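PDB 3K8U: putative ABC transporter, ATP-binding protein ComA from Streptococcus mutans, which is a putative ABC transporter ATP-binding protein, represented here by its peptidase C39 family domain, of the papain-like clan CA. Local coordinates for residues Y6-Q11 / V117-M122; L108-P113 / E125-E130; I35-E40 / K59-E64; C17-L22 / E40-N45. One frame throughout, in Å; residues are numbered along the deposited sequence.

How the contacts relate
The four contacts illustrate how a fold of helices and an antiparallel sheet is held together. Contacts 1 and 2 lie on the sheet side, their centres about 11 Å apart, and meet through the pairing of strands 107-112 and 120-123, with Met122 O 2.8 Å from Leu108 N. Contacts 3 and 4 lie among the helices, centres about 8 Å apart; they share Glu40, and Arg39 O is 3.0 Å from Thr44 N. Contacts 2 and 3 are farthest apart, about 24 Å between centres. The two groups touch where Pro113 meets helix 17-28, its CG 3.6 Å from Cys17 SG. Cys17, His96 and Asp112 are arranged consistently with the Cys-His-Asp triad of clan CA.

Contact 1 of 4, residues Y6-Q11 / V117-M122; sequences YKLVPQ and VKVTRM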
loop_
_atom_site.group_PDB
_atom_site.type_symbol
_atom_site.label_atom_id
_atom_site.label_comp_id
_atom_site.label_asym_id
_atom_site.label_seq_id
_atom_site.Cartn_x
_atom_site.Cartn_y
_atom_site.Cartn_z
ATOM N N TYR A 6 7.583 10.790 5.031
ATOM C CA TYR A 6 6.835 9.711 4.399
ATOM C C TYR A 6 6.837 9.818 2.881
ATOM O O TYR A 6 6.219 10.713 2.300
ATOM C CB TYR A 6 5.410 9.688 4.955
ATOM C CG TYR A 6 5.391 9.673 6.467
ATOM C CD1 TYR A 6 4.802 10.710 7.187
ATOM C CD2 TYR A 6 6.012 8.648 7.178
ATOM C CE1 TYR A 6 4.837 10.728 8.580
ATOM C CE2 TYR A 6 6.054 8.654 8.566
ATOM C CZ TYR A 6 5.466 9.697 9.262
ATOM O OH TYR A 6 5.521 9.714 10.636
ATOM N N LYS A 7 7.548 8.892 2.247
ATOM C CA LYS A 7 7.659 8.871 0.797
ATOM C C LYS A 7 6.496 8.157 0.123
ATOM O O LYS A 7 6.133 7.035 0.484
ATOM C CB LYS A 7 9.002 8.264 0.382
ATOM C CG LYS A 7 10.189 9.163 0.731
ATOM C CD LYS A 7 11.534 8.494 0.479
ATOM C CE LYS A 7 11.832 7.430 1.522
ATOM N NZ LYS A 7 13.205 6.869 1.372
ATOM N N LEU A 8 5.884 8.844 -0.834
ATOM C CA LEU A 8 4.761 8.295 -1.572
ATOM C C LEU A 8 4.867 8.613 -3.051
ATOM O O LEU A 8 5.051 9.771 -3.436
ATOM C CB LEU A 8 3.439 8.860 -1.047
ATOM C CG LEU A 8 2.202 8.500 -1.883
ATOM C CD1 LEU A 8 1.758 7.068 -1.610
ATOM C CD2 LEU A 8 1.090 9.449 -1.565
ATOM N N VAL A 9 4.770 7.573 -3.870
ATOM C CA VAL A 9 4.798 7.728 -5.315
ATOM C C VAL A 9 3.328 7.706 -5.722
ATOM O O VAL A 9 2.651 6.683 -5.580
ATOM C CB VAL A 9 5.555 6.569 -6.002
ATOM C CG1 VAL A 9 5.504 6.737 -7.517
ATOM C CG2 VAL A 9 7.006 6.529 -5.530
ATOM N N PRO A 10 2.793 8.859 -6.158
ATOM C CA PRO A 10 1.389 8.938 -6.565
ATOM C C PRO A 10 1.112 8.320 -7.928
ATOM O O PRO A 10 2.020 8.134 -8.735
ATOM C CB PRO A 10 1.125 10.442 -6.566
ATOM C CG PRO A 10 2.436 11.006 -7.014
ATOM C CD PRO A 10 3.448 10.178 -6.244
ATOM N N GLN A 11 -0.140 7.937 -8.149
ATOM C CA GLN A 11 -0.544 7.372 -9.429
ATOM C C GLN A 11 -1.024 8.517 -10.321
ATOM O O GLN A 11 -1.282 9.626 -9.843
ATOM C CB GLN A 11 -1.693 6.372 -9.236
ATOM C CG GLN A 11 -3.020 7.015 -8.823
ATOM C CD GLN A 11 -4.101 5.994 -8.517
ATOM O OE1 GLN A 11 -4.516 5.849 -7.372
ATOM N NE2 GLN A 11 -4.563 5.285 -9.544
ATOM N N VAL A 117 -5.034 13.285 -2.843
ATOM C CA VAL A 117 -5.017 12.906 -1.431
ATOM C C VAL A 117 -3.585 12.776 -0.898
ATOM O O VAL A 117 -3.199 13.470 0.044
ATOM C CB VAL A 117 -5.772 11.568 -1.190
ATOM C CG1 VAL A 117 -5.791 11.228 0.298
ATOM C CG2 VAL A 117 -7.198 11.652 -1.727
ATOM N N LYS A 118 -2.814 11.865 -1.490
ATOM C CA LYS A 118 -1.431 11.637 -1.086
ATOM C C LYS A 118 -1.276 11.262 0.393
ATOM O O LYS A 118 -2.086 10.505 0.923
ATOM C CB LYS A 118 -0.566 12.852 -1.437
ATOM C CG LYS A 118 -0.443 13.116 -2.924
ATOM C CD LYS A 118 0.579 14.219 -3.150
ATOM C CE LYS A 118 0.724 14.568 -4.604
ATOM N NZ LYS A 118 1.827 15.549 -4.770
ATOM N N VAL A 119 -0.257 11.802 1.061
ATOM C CA VAL A 119 -0.028 11.484 2.472
ATOM C C VAL A 119 -0.934 12.318 3.370
ATOM O O VAL A 119 -0.924 13.548 3.312
ATOM C CB VAL A 119 1.450 11.684 2.882
ATOM C CG1 VAL A 119 1.662 11.239 4.328
ATOM C CG2 VAL A 119 2.361 10.902 1.959
ATOM N N THR A 120 -1.706 11.638 4.213
ATOM C CA THR A 120 -2.638 12.320 5.101
ATOM C C THR A 120 -2.943 11.507 6.357
ATOM O O THR A 120 -2.569 10.340 6.461
ATOM C CB THR A 120 -3.973 12.605 4.358
ATOM O OG1 THR A 120 -4.859 13.341 5.208
ATOM C CG2 THR A 120 -4.650 11.297 3.943
ATOM N N ARG A 121 -3.555 12.164 7.336
ATOM C CA ARG A 121 -3.959 11.500 8.565
ATOM C C ARG A 121 -5.400 11.056 8.336
ATOM O O ARG A 121 -6.182 11.774 7.710
ATOM C CB ARG A 121 -3.896 12.464 9.752
ATOM C CG ARG A 121 -2.494 12.769 10.234
ATOM C CD ARG A 121 -2.522 13.734 11.408
ATOM N NE ARG A 121 -1.217 13.828 12.056
ATOM C CZ ARG A 121 -0.888 13.196 13.179
ATOM N NH1 ARG A 121 -1.769 12.416 13.796
ATOM N NH2 ARG A 121 0.331 13.337 13.682
ATOM N N MET A 122 -5.735 9.863 8.814
ATOM C CA MET A 122 -7.080 9.316 8.664
ATOM C C MET A 122 -7.507 8.719 9.999
ATOM O O MET A 122 -6.722 8.034 10.654
ATOM C CB MET A 122 -7.093 8.223 7.583
ATOM C CG MET A 122 -8.476 7.644 7.286
ATOM S SD MET A 122 -8.489 6.414 5.940
ATOM C CE MET A 122 -8.362 7.498 4.495
#
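Leu8 and Val119 are the main partners where the chain's first residues run past the rim of the sheet, a good example of a contact made by branches rather than by hydrogen bonds. Leu8 holds CG anti to its backbone N (chi1 172°), which sends the side chain across to the other segment. There CD2 presses on the backbone of Lys118, at 3.4 Å from Lys118 CA, tighter than usual van der Waals contact. Lys118 CB flanks the same methyl at 3.8 Å from Leu8 CD2, while the rest of the lysine chain runs on extended.

Val119 divides its two methyls between two partners. With chi1 at -176°, CG2 comes to rest 3.8 Å from Leu8 CB and 3.9 Å from the carbonyl Tyr6 O. CG1 meets the root of the tyrosine, 4.1 Å from Tyr6 CB, and stands obliquely to its ring. Tyr101 of strand 93-104 ties these groups together: its side chain receives both Leu8 and Val119, its ring meets that of Tyr6, and its OH is hydrogen-bonded to Lys7 O.

Backbone bonds from Lys118 to Asp112 and from Thr120 to Ile110 hold the second segment to strand 107-112. The whole is an irregular N-terminal segment laid against the corner that leads into strand 120-123, an outermost strand of the antiparallel sheet, here in a papain-like peptidase C39 domain.

Contact 2 of 4, residues L108-P113 / E125-E130; sequences LIIGDP and ERFQSE
A helix lying against an antiparallel sheet makes this contact: Leu108 and Ile110 of strand 107-112 offer their side chains to Phe127 of helix 124-130, which follows directly on the neighbouring strand 120-123. Leucine and phenylalanine cross at about a right angle, and one methyl does nearly all the touching. Leu108 CD1 stands 3.8 Å from the centroid of the Phe127 ring, 25° off its normal, a CH-pi contact over the face. The methyl is shifted toward the rim, so its closest carbon is Phe127 CD2, 3.5 Å from Leu108 CD1. A chi1 of -179° swings the Phe127 ring away from its own backbone N and carries it off the helix toward the Leu108 side chain. Ile110 adds a looser, oblique approach, with its CG2 4.5 Å from Phe127 CD1.

Further residues surround the ring. Met122 and Tyr98 also touch Phe127, and the ring of Trp131 meets it with the planes at about 35°. One turn along the helix, Glu130 forms a salt bridge with Lys90 and a hydrogen bond with Tyr98 OH, pinning the helix to the sheet by a polar link beside the apolar one. Asp112, at the end of the strand, is hydrogen-bonded to His96.

Between the two segments themselves there is no hydrogen bond, and all three touching residues are buried; the direct contact is therefore apolar, resting on hydrophobic burial and dispersion, including the CH-pi approach.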
loop_
_atom_site.group_PDB
_atom_site.type_symbol
_atom_site.label_atom_id
_atom_site.label_comp_id
_atom_site.label_asym_id
_atom_site.label_seq_id
_atom_site.Cartn_x
_atom_site.Cartn_y
_atom_site.Cartn_z
ATOM N N LEU A 108 -4.326 7.330 11.847
ATOM C CA LEU A 108 -3.266 6.615 11.154
ATOM C C LEU A 108 -2.707 7.552 10.097
ATOM O O LEU A 108 -3.427 8.406 9.586
ATOM C CB LEU A 108 -3.835 5.384 10.447
ATOM C CG LEU A 108 -4.489 4.313 11.316
ATOM C CD1 LEU A 108 -5.075 3.228 10.438
ATOM C CD2 LEU A 108 -3.457 3.739 12.268
ATOM N N ILE A 109 -1.420 7.417 9.802
ATOM C CA ILE A 109 -0.800 8.226 8.761
ATOM C C ILE A 109 -0.767 7.301 7.547
ATOM O O ILE A 109 -0.128 6.248 7.580
ATOM C CB ILE A 109 0.640 8.637 9.125
ATOM C CG1 ILE A 109 0.660 9.346 10.479
ATOM C CG2 ILE A 109 1.210 9.554 8.038
ATOM C CD1 ILE A 109 2.054 9.640 10.988
ATOM N N ILE A 110 -1.514 7.657 6.510
ATOM C CA ILE A 110 -1.567 6.830 5.310
ATOM C C ILE A 110 -1.111 7.544 4.046
ATOM O O ILE A 110 -1.068 8.773 3.989
ATOM C CB ILE A 110 -2.986 6.238 5.088
ATOM C CG1 ILE A 110 -4.019 7.350 4.886
ATOM C CG2 ILE A 110 -3.390 5.354 6.285
ATOM C CD1 ILE A 110 -4.449 7.538 3.447
ATOM N N GLY A 111 -0.761 6.748 3.040
ATOM C CA GLY A 111 -0.329 7.284 1.766
ATOM C C GLY A 111 -1.264 6.759 0.701
ATOM O O GLY A 111 -1.297 5.559 0.423
ATOM N N ASP A 112 -2.095 7.647 0.172
ATOM C CA ASP A 112 -3.046 7.283 -0.865
ATOM C C ASP A 112 -2.496 7.778 -2.206
ATOM O O ASP A 112 -2.373 8.978 -2.415
ATOM C CB ASP A 112 -4.405 7.940 -0.560
ATOM C CG ASP A 112 -5.474 7.617 -1.594
ATOM O OD1 ASP A 112 -5.183 6.945 -2.604
ATOM O OD2 ASP A 112 -6.626 8.051 -1.400
ATOM N N PRO A 113 -2.176 6.854 -3.135
ATOM C CA PRO A 113 -1.642 7.199 -4.462
ATOM C C PRO A 113 -2.491 8.220 -5.232
ATOM O O PRO A 113 -1.988 8.873 -6.148
ATOM C CB PRO A 113 -1.593 5.847 -5.168
ATOM C CG PRO A 113 -1.282 4.904 -4.029
ATOM C CD PRO A 113 -2.238 5.390 -2.966
ATOM N N GLU A 125 -11.477 5.049 12.659
ATOM C CA GLU A 125 -12.862 4.690 12.348
ATOM C C GLU A 125 -13.090 4.643 10.840
ATOM O O GLU A 125 -13.666 3.689 10.319
ATOM C CB GLU A 125 -13.818 5.727 12.940
ATOM C CG GLU A 125 -15.050 5.144 13.601
ATOM C CD GLU A 125 -14.824 4.812 15.066
ATOM O OE1 GLU A 125 -15.758 5.016 15.873
ATOM O OE2 GLU A 125 -13.712 4.359 15.414
ATOM N N ARG A 126 -12.669 5.704 10.153
ATOM C CA ARG A 126 -12.811 5.811 8.701
ATOM C C ARG A 126 -12.039 4.690 8.013
ATOM O O ARG A 126 -12.558 4.021 7.114
ATOM C CB ARG A 126 -12.267 7.159 8.217
ATOM C CG ARG A 126 -12.304 7.353 6.703
ATOM C CD ARG A 126 -13.637 7.905 6.237
ATOM N NE ARG A 126 -13.866 9.251 6.764
ATOM C CZ ARG A 126 -14.744 10.117 6.268
ATOM N NH1 ARG A 126 -15.491 9.790 5.221
ATOM N NH2 ARG A 126 -14.876 11.315 6.823
ATOM N N PHE A 127 -10.789 4.508 8.430
ATOM C CA PHE A 127 -9.934 3.474 7.862
ATOM C C PHE A 127 -10.557 2.087 8.040
ATOM O O PHE A 127 -10.614 1.295 7.100
ATOM C CB PHE A 127 -8.559 3.512 8.517
ATOM C CG PHE A 127 -7.609 2.491 7.974
ATOM C CD1 PHE A 127 -6.951 2.711 6.769
ATOM C CD2 PHE A 127 -7.369 1.308 8.665
ATOM C CE1 PHE A 127 -6.067 1.764 6.258
ATOM C CE2 PHE A 127 -6.490 0.359 8.165
ATOM C CZ PHE A 127 -5.838 0.586 6.960
ATOM N N GLN A 128 -11.007 1.802 9.257
ATOM C CA GLN A 128 -11.640 0.518 9.574
ATOM C C GLN A 128 -12.827 0.235 8.641
ATOM O O GLN A 128 -13.062 -0.910 8.249
ATOM C CB GLN A 128 -12.092 0.530 11.038
ATOM C CG GLN A 128 -12.669 -0.784 11.549
ATOM C CD GLN A 128 -12.911 -0.751 13.048
ATOM O OE1 GLN A 128 -12.412 -1.599 13.785
ATOM N NE2 GLN A 128 -13.658 0.245 13.505
ATOM N N SER A 129 -13.553 1.285 8.258
ATOM C CA SER A 129 -14.701 1.132 7.365
ATOM C C SER A 129 -14.324 0.734 5.934
ATOM O O SER A 129 -15.073 0.014 5.277
ATOM C CB SER A 129 -15.542 2.415 7.336
ATOM O OG SER A 129 -16.059 2.721 8.621
ATOM N N GLU A 130 -13.166 1.189 5.458
ATOM C CA GLU A 130 -12.710 0.894 4.093
ATOM C C GLU A 130 -11.816 -0.343 3.958
ATOM O O GLU A 130 -11.807 -1.001 2.918
ATOM C CB GLU A 130 -11.917 2.085 3.533
ATOM C CG GLU A 130 -12.641 3.423 3.524
ATOM C CD GLU A 130 -11.759 4.567 3.025
ATOM O OE1 GLU A 130 -12.309 5.654 2.754
ATOM O OE2 GLU A 130 -10.523 4.390 2.909
#

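Contact 3 of 4, residues I35-E40 / K59-E64; sequences IAYLRE and KKLGFE
Leu61 reaches Leu38 and Tyr37 with both of its methyls, a simple case of one branched side chain serving two neighbours. Its CD1 lies 3.8 Å from Leu38 CD2, and its CD2 stands 4.1 Å from that same Leu38 CD2, so the leucine methyl from helix 35-41 faces the fork of its partner. The two leucines cross at about a right angle. Tyr37 is met on its rim instead: Leu61 CD2 comes to the edge of the ring, near its plane, 4.2 Å from Tyr37 CE2. The tyrosine CB does not point at Leu61; a chi1 of 178° brings the ring's edge there. The two side chains slide past each other in opposite directions.

The backbone that delivers Leu61 is a helix end of classic form. Helix 51-60 stops in a Schellman motif, in which Gly62 takes a positive phi of 88° and Gly62 N bonds back to Lys59 O at 3.1 Å. The turn leads straight into strand 63-69, an outermost strand of the sheet, and leaves Leu61 directed at the other helix.

Farther out, Leu38 is buried against Pro19, Leu22 and Ala23 of helix 17-28, while Tyr33 touches both Leu38 and Leu61. A polar tie runs alongside, as Lys60 NZ is hydrogen-bonded to Leu41 O at the end of helix 35-41. On another side of that helix, Arg39 NE forms a salt bridge with Asp16 OD1.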
loop_
_atom_site.group_PDB
_atom_site.type_symbol
_atom_site.label_atom_id
_atom_site.label_comp_id
_atom_site.label_asym_id
_atom_site.label_seq_id
_atom_site.Cartn_x
_atom_site.Cartn_y
_atom_site.Cartn_z
ATOM N N ILE A 35 6.558 3.586 -12.281
ATOM C CA ILE A 35 5.217 3.015 -12.300
ATOM C C ILE A 35 5.040 2.122 -13.531
ATOM O O ILE A 35 4.498 1.022 -13.431
ATOM C CB ILE A 35 4.143 4.131 -12.275
ATOM C CG1 ILE A 35 4.051 4.718 -10.858
ATOM C CG2 ILE A 35 2.786 3.599 -12.724
ATOM C CD1 ILE A 35 3.006 5.802 -10.710
ATOM N N ALA A 36 5.546 2.573 -14.679
ATOM C CA ALA A 36 5.424 1.803 -15.917
ATOM C C ALA A 36 6.082 0.430 -15.788
ATOM O O ALA A 36 5.553 -0.571 -16.275
ATOM C CB ALA A 36 6.028 2.581 -17.092
ATOM N N TYR A 37 7.230 0.392 -15.119
ATOM C CA TYR A 37 7.964 -0.854 -14.913
ATOM C C TYR A 37 7.220 -1.792 -13.961
ATOM O O TYR A 37 7.067 -2.981 -14.243
ATOM C CB TYR A 37 9.357 -0.547 -14.363
ATOM C CG TYR A 37 10.214 -1.756 -14.055
ATOM C CD1 TYR A 37 10.692 -2.577 -15.075
ATOM C CD2 TYR A 37 10.577 -2.058 -12.743
ATOM C CE1 TYR A 37 11.516 -3.665 -14.797
ATOM C CE2 TYR A 37 11.397 -3.143 -12.452
ATOM C CZ TYR A 37 11.864 -3.941 -13.483
ATOM O OH TYR A 37 12.680 -5.011 -13.200
ATOM N N LEU A 38 6.758 -1.253 -12.836
ATOM C CA LEU A 38 6.039 -2.058 -11.851
ATOM C C LEU A 38 4.671 -2.499 -12.353
ATOM O O LEU A 38 4.177 -3.559 -11.970
ATOM C CB LEU A 38 5.918 -1.312 -10.519
ATOM C CG LEU A 38 7.258 -1.035 -9.832
ATOM C CD1 LEU A 38 7.025 -0.331 -8.511
ATOM C CD2 LEU A 38 8.005 -2.343 -9.611
ATOM N N ARG A 39 4.073 -1.700 -13.231
ATOM C CA ARG A 39 2.772 -2.028 -13.807
ATOM C C ARG A 39 2.918 -3.329 -14.593
ATOM O O ARG A 39 2.061 -4.214 -14.523
ATOM C CB ARG A 39 2.307 -0.911 -14.746
ATOM C CG ARG A 39 0.898 -1.099 -15.303
ATOM C CD ARG A 39 0.606 -0.123 -16.440
ATOM N NE ARG A 39 0.732 1.271 -16.021
ATOM C CZ ARG A 39 1.557 2.153 -16.577
ATOM N NH1 ARG A 39 2.346 1.796 -17.585
ATOM N NH2 ARG A 39 1.573 3.404 -16.144
ATOM N N GLU A 40 4.019 -3.435 -15.333
ATOM C CA GLU A 40 4.305 -4.623 -16.131
ATOM C C GLU A 40 4.651 -5.827 -15.249
ATOM O O GLU A 40 4.137 -6.928 -15.463
ATOM C CB GLU A 40 5.437 -4.325 -17.124
ATOM C CG GLU A 40 5.952 -5.531 -17.917
ATOM C CD GLU A 40 4.869 -6.254 -18.705
ATOM O OE1 GLU A 40 3.887 -5.608 -19.134
ATOM O OE2 GLU A 40 5.009 -7.481 -18.903
ATOM N N LYS A 59 8.372 -9.748 -4.952
ATOM C CA LYS A 59 9.298 -10.880 -4.882
ATOM C C LYS A 59 10.333 -10.817 -6.004
ATOM O O LYS A 59 11.494 -11.181 -5.808
ATOM C CB LYS A 59 8.539 -12.209 -4.934
ATOM C CG LYS A 59 7.787 -12.556 -3.655
ATOM C CD LYS A 59 7.131 -13.927 -3.754
ATOM C CE LYS A 59 6.412 -14.307 -2.464
ATOM N NZ LYS A 59 7.339 -14.455 -1.300
ATOM N N LYS A 60 9.907 -10.359 -7.178
ATOM C CA LYS A 60 10.801 -10.222 -8.324
ATOM C C LYS A 60 11.791 -9.089 -8.060
ATOM O O LYS A 60 12.871 -9.049 -8.646
ATOM C CB LYS A 60 10.011 -9.920 -9.602
ATOM C CG LYS A 60 9.097 -11.038 -10.078
ATOM C CD LYS A 60 8.301 -10.581 -11.292
ATOM C CE LYS A 60 7.311 -11.635 -11.760
ATOM N NZ LYS A 60 6.470 -11.127 -12.887
ATOM N N LEU A 61 11.405 -8.161 -7.187
ATOM C CA LEU A 61 12.256 -7.031 -6.834
ATOM C C LEU A 61 13.250 -7.398 -5.733
ATOM O O LEU A 61 14.066 -6.572 -5.330
ATOM C CB LEU A 61 11.412 -5.841 -6.380
ATOM C CG LEU A 61 10.447 -5.196 -7.376
ATOM C CD1 LEU A 61 9.695 -4.074 -6.681
ATOM C CD2 LEU A 61 11.203 -4.665 -8.585
ATOM N N GLY A 62 13.162 -8.632 -5.243
ATOM C CA GLY A 62 14.061 -9.088 -4.196
ATOM C C GLY A 62 13.577 -8.801 -2.786
ATOM O O GLY A 62 14.380 -8.686 -1.862
ATOM N N PHE A 63 12.264 -8.668 -2.616
ATOM C CA PHE A 63 11.692 -8.403 -1.301
ATOM C C PHE A 63 11.041 -9.648 -0.723
ATOM O O PHE A 63 10.450 -10.447 -1.450
ATOM C CB PHE A 63 10.630 -7.297 -1.373
ATOM C CG PHE A 63 11.190 -5.916 -1.529
ATOM C CD1 PHE A 63 11.631 -5.203 -0.421
ATOM C CD2 PHE A 63 11.264 -5.320 -2.782
ATOM C CE1 PHE A 63 12.139 -3.914 -0.559
ATOM C CE2 PHE A 63 11.769 -4.033 -2.930
ATOM C CZ PHE A 63 12.207 -3.328 -1.817
ATOM N N GLU A 64 11.193 -9.829 0.584
ATOM C CA GLU A 64 10.566 -10.942 1.280
ATOM C C GLU A 64 9.160 -10.403 1.548
ATOM O O GLU A 64 9.009 -9.301 2.075
ATOM C CB GLU A 64 11.288 -11.226 2.596
ATOM C CG GLU A 64 10.742 -12.426 3.350
ATOM C CD GLU A 64 11.521 -12.726 4.616
ATOM O OE1 GLU A 64 10.978 -12.496 5.720
ATOM O OE2 GLU A 64 12.674 -13.197 4.508
#

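Contact 4 of 4, residues C17-L22 / E40-N45; sequences CGPAVL and ELSKTN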
loop_
_atom_site.group_PDB
_atom_site.type_symbol
_atom_site.label_atom_id
_atom_site.label_comp_id
_atom_site.label_asym_id
_atom_site.label_seq_id
_atom_site.Cartn_x
_atom_site.Cartn_y
_atom_site.Cartn_z
ATOM N N CYS A 17 -2.864 2.150 -8.947
ATOM C CA CYS A 17 -2.723 2.236 -7.494
ATOM C C CYS A 17 -1.768 1.173 -6.944
ATOM O O CYS A 17 -0.984 1.454 -6.034
ATOM C CB CYS A 17 -4.077 2.138 -6.791
ATOM S SG CYS A 17 -3.991 2.723 -5.084
ATOM N N GLY A 18 -1.835 -0.035 -7.504
ATOM C CA GLY A 18 -0.967 -1.124 -7.075
ATOM C C GLY A 18 0.493 -0.792 -7.326
ATOM O O GLY A 18 1.330 -0.898 -6.420
ATOM N N PRO A 19 0.848 -0.455 -8.575
ATOM C CA PRO A 19 2.231 -0.105 -8.906
ATOM C C PRO A 19 2.716 1.047 -8.021
ATOM O O PRO A 19 3.860 1.047 -7.568
ATOM C CB PRO A 19 2.120 0.329 -10.367
ATOM C CG PRO A 19 1.079 -0.579 -10.896
ATOM C CD PRO A 19 0.034 -0.593 -9.797
ATOM N N ALA A 20 1.829 2.007 -7.750
ATOM C CA ALA A 20 2.169 3.165 -6.923
ATOM C C ALA A 20 2.533 2.826 -5.479
ATOM O O ALA A 20 3.547 3.313 -4.976
ATOM C CB ALA A 20 1.052 4.200 -6.960
ATOM N N VAL A 21 1.714 2.021 -4.798
ATOM C CA VAL A 21 2.039 1.665 -3.413
ATOM C C VAL A 21 3.315 0.831 -3.343
ATOM O O VAL A 21 4.116 1.004 -2.427
ATOM C CB VAL A 21 0.871 0.947 -2.657
ATOM C CG1 VAL A 21 -0.330 1.875 -2.566
ATOM C CG2 VAL A 21 0.498 -0.371 -3.322
ATOM N N LEU A 22 3.527 -0.039 -4.328
ATOM C CA LEU A 22 4.732 -0.861 -4.350
ATOM C C LEU A 22 5.960 0.031 -4.545
ATOM O O LEU A 22 6.967 -0.134 -3.856
ATOM C CB LEU A 22 4.654 -1.928 -5.447
ATOM C CG LEU A 22 5.866 -2.861 -5.585
ATOM C CD1 LEU A 22 6.190 -3.524 -4.252
ATOM C CD2 LEU A 22 5.591 -3.909 -6.651
ATOM N N GLU A 40 4.019 -3.435 -15.333
ATOM C CA GLU A 40 4.305 -4.623 -16.131
ATOM C C GLU A 40 4.651 -5.827 -15.249
ATOM O O GLU A 40 4.137 -6.928 -15.463
ATOM C CB GLU A 40 5.437 -4.325 -17.124
ATOM C CG GLU A 40 5.952 -5.531 -17.917
ATOM C CD GLU A 40 4.869 -6.254 -18.705
ATOM O OE1 GLU A 40 3.887 -5.608 -19.134
ATOM O OE2 GLU A 40 5.009 -7.481 -18.903
ATOM N N LEU A 41 5.487 -5.602 -14.236
ATOM C CA LEU A 41 5.901 -6.661 -13.315
ATOM C C LEU A 41 4.766 -7.236 -12.473
ATOM O O LEU A 41 4.799 -8.413 -12.103
ATOM C CB LEU A 41 7.004 -6.159 -12.384
ATOM C CG LEU A 41 8.444 -6.570 -12.689
ATOM C CD1 LEU A 41 8.854 -6.076 -14.067
ATOM C CD2 LEU A 41 9.364 -6.016 -11.613
ATOM N N SER A 42 3.780 -6.404 -12.152
ATOM C CA SER A 42 2.642 -6.835 -11.340
ATOM C C SER A 42 1.451 -7.327 -12.161
ATOM O O SER A 42 0.402 -7.648 -11.601
ATOM C CB SER A 42 2.198 -5.699 -10.415
ATOM O OG SER A 42 1.779 -4.573 -11.163
ATOM N N LYS A 43 1.610 -7.367 -13.485
ATOM C CA LYS A 43 0.553 -7.811 -14.396
ATOM C C LYS A 43 -0.718 -6.963 -14.267
ATOM O O LYS A 43 -1.839 -7.463 -14.410
ATOM C CB LYS A 43 0.240 -9.299 -14.169
ATOM C CG LYS A 43 1.401 -10.229 -14.511
ATOM C CD LYS A 43 1.058 -11.685 -14.222
ATOM C CE LYS A 43 2.143 -12.628 -14.731
ATOM N NZ LYS A 43 3.484 -12.334 -14.144
ATOM N N THR A 44 -0.527 -5.675 -13.999
ATOM C CA THR A 44 -1.632 -4.732 -13.847
ATOM C C THR A 44 -2.390 -4.533 -15.157
ATOM O O THR A 44 -1.784 -4.292 -16.200
ATOM C CB THR A 44 -1.111 -3.361 -13.362
ATOM O OG1 THR A 44 -0.483 -3.516 -12.085
ATOM C CG2 THR A 44 -2.244 -2.353 -13.246
ATOM N N ASN A 45 -3.713 -4.656 -15.100
ATOM C CA ASN A 45 -4.553 -4.471 -16.280
ATOM C C ASN A 45 -5.511 -3.296 -16.082
ATOM O O ASN A 45 -5.334 -2.496 -15.160
ATOM C CB ASN A 45 -5.322 -5.761 -16.617
ATOM C CG ASN A 45 -6.169 -6.274 -15.459
ATOM O OD1 ASN A 45 -6.703 -5.500 -14.665
ATOM N ND2 ASN A 45 -6.307 -7.592 -15.373
#
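Two hydroxyls are turned onto the ring of Pro19 by opposite first torsions: Ser42 sets OG between its backbone N and carbonyl carbon (chi1 61°), whereas Thr44 places OG1 anti to its carbonyl carbon (chi1 -61°). Both oxygens thus face the same corner of the proline. Thr44 OG1 is the nearer, 3.5 Å from Pro19 CG and 3.7 Å from Pro19 CD; Ser42 OG stands back at 4.1 Å from Pro19 CG. The two hydroxyls are hydrogen-bonded to each other, Thr44 OG1 2.7 Å from Ser42 OG.

Their setting is the end of helix 35-41. Lys43 leaves the helix with a positive phi of 59°, and Lys43 N bonds back to Glu40 O at 3.2 Å, part of a Schellman motif. That reversal lets Ser42 and Thr44, on either side of Lys43 in sequence, point to helix 17-28 together. Pro19 sits in the first turn of that helix, two residues after Cys17, and its ring also touches Ile35 and Leu38.

Outside partners serve both oxygens: Ser42 OG is hydrogen-bonded to Leu38 O, and Thr44 OG1 to Thr49 OG1. Since the proline ring offers only carbon to these hydroxyls, the contact itself is van der Waals in kind. The two oxygens find their hydrogen-bond partners in each other, in Leu38 O and in Thr49 OG1, so the proline packs against hydroxyls already engaged in hydrogen bonds.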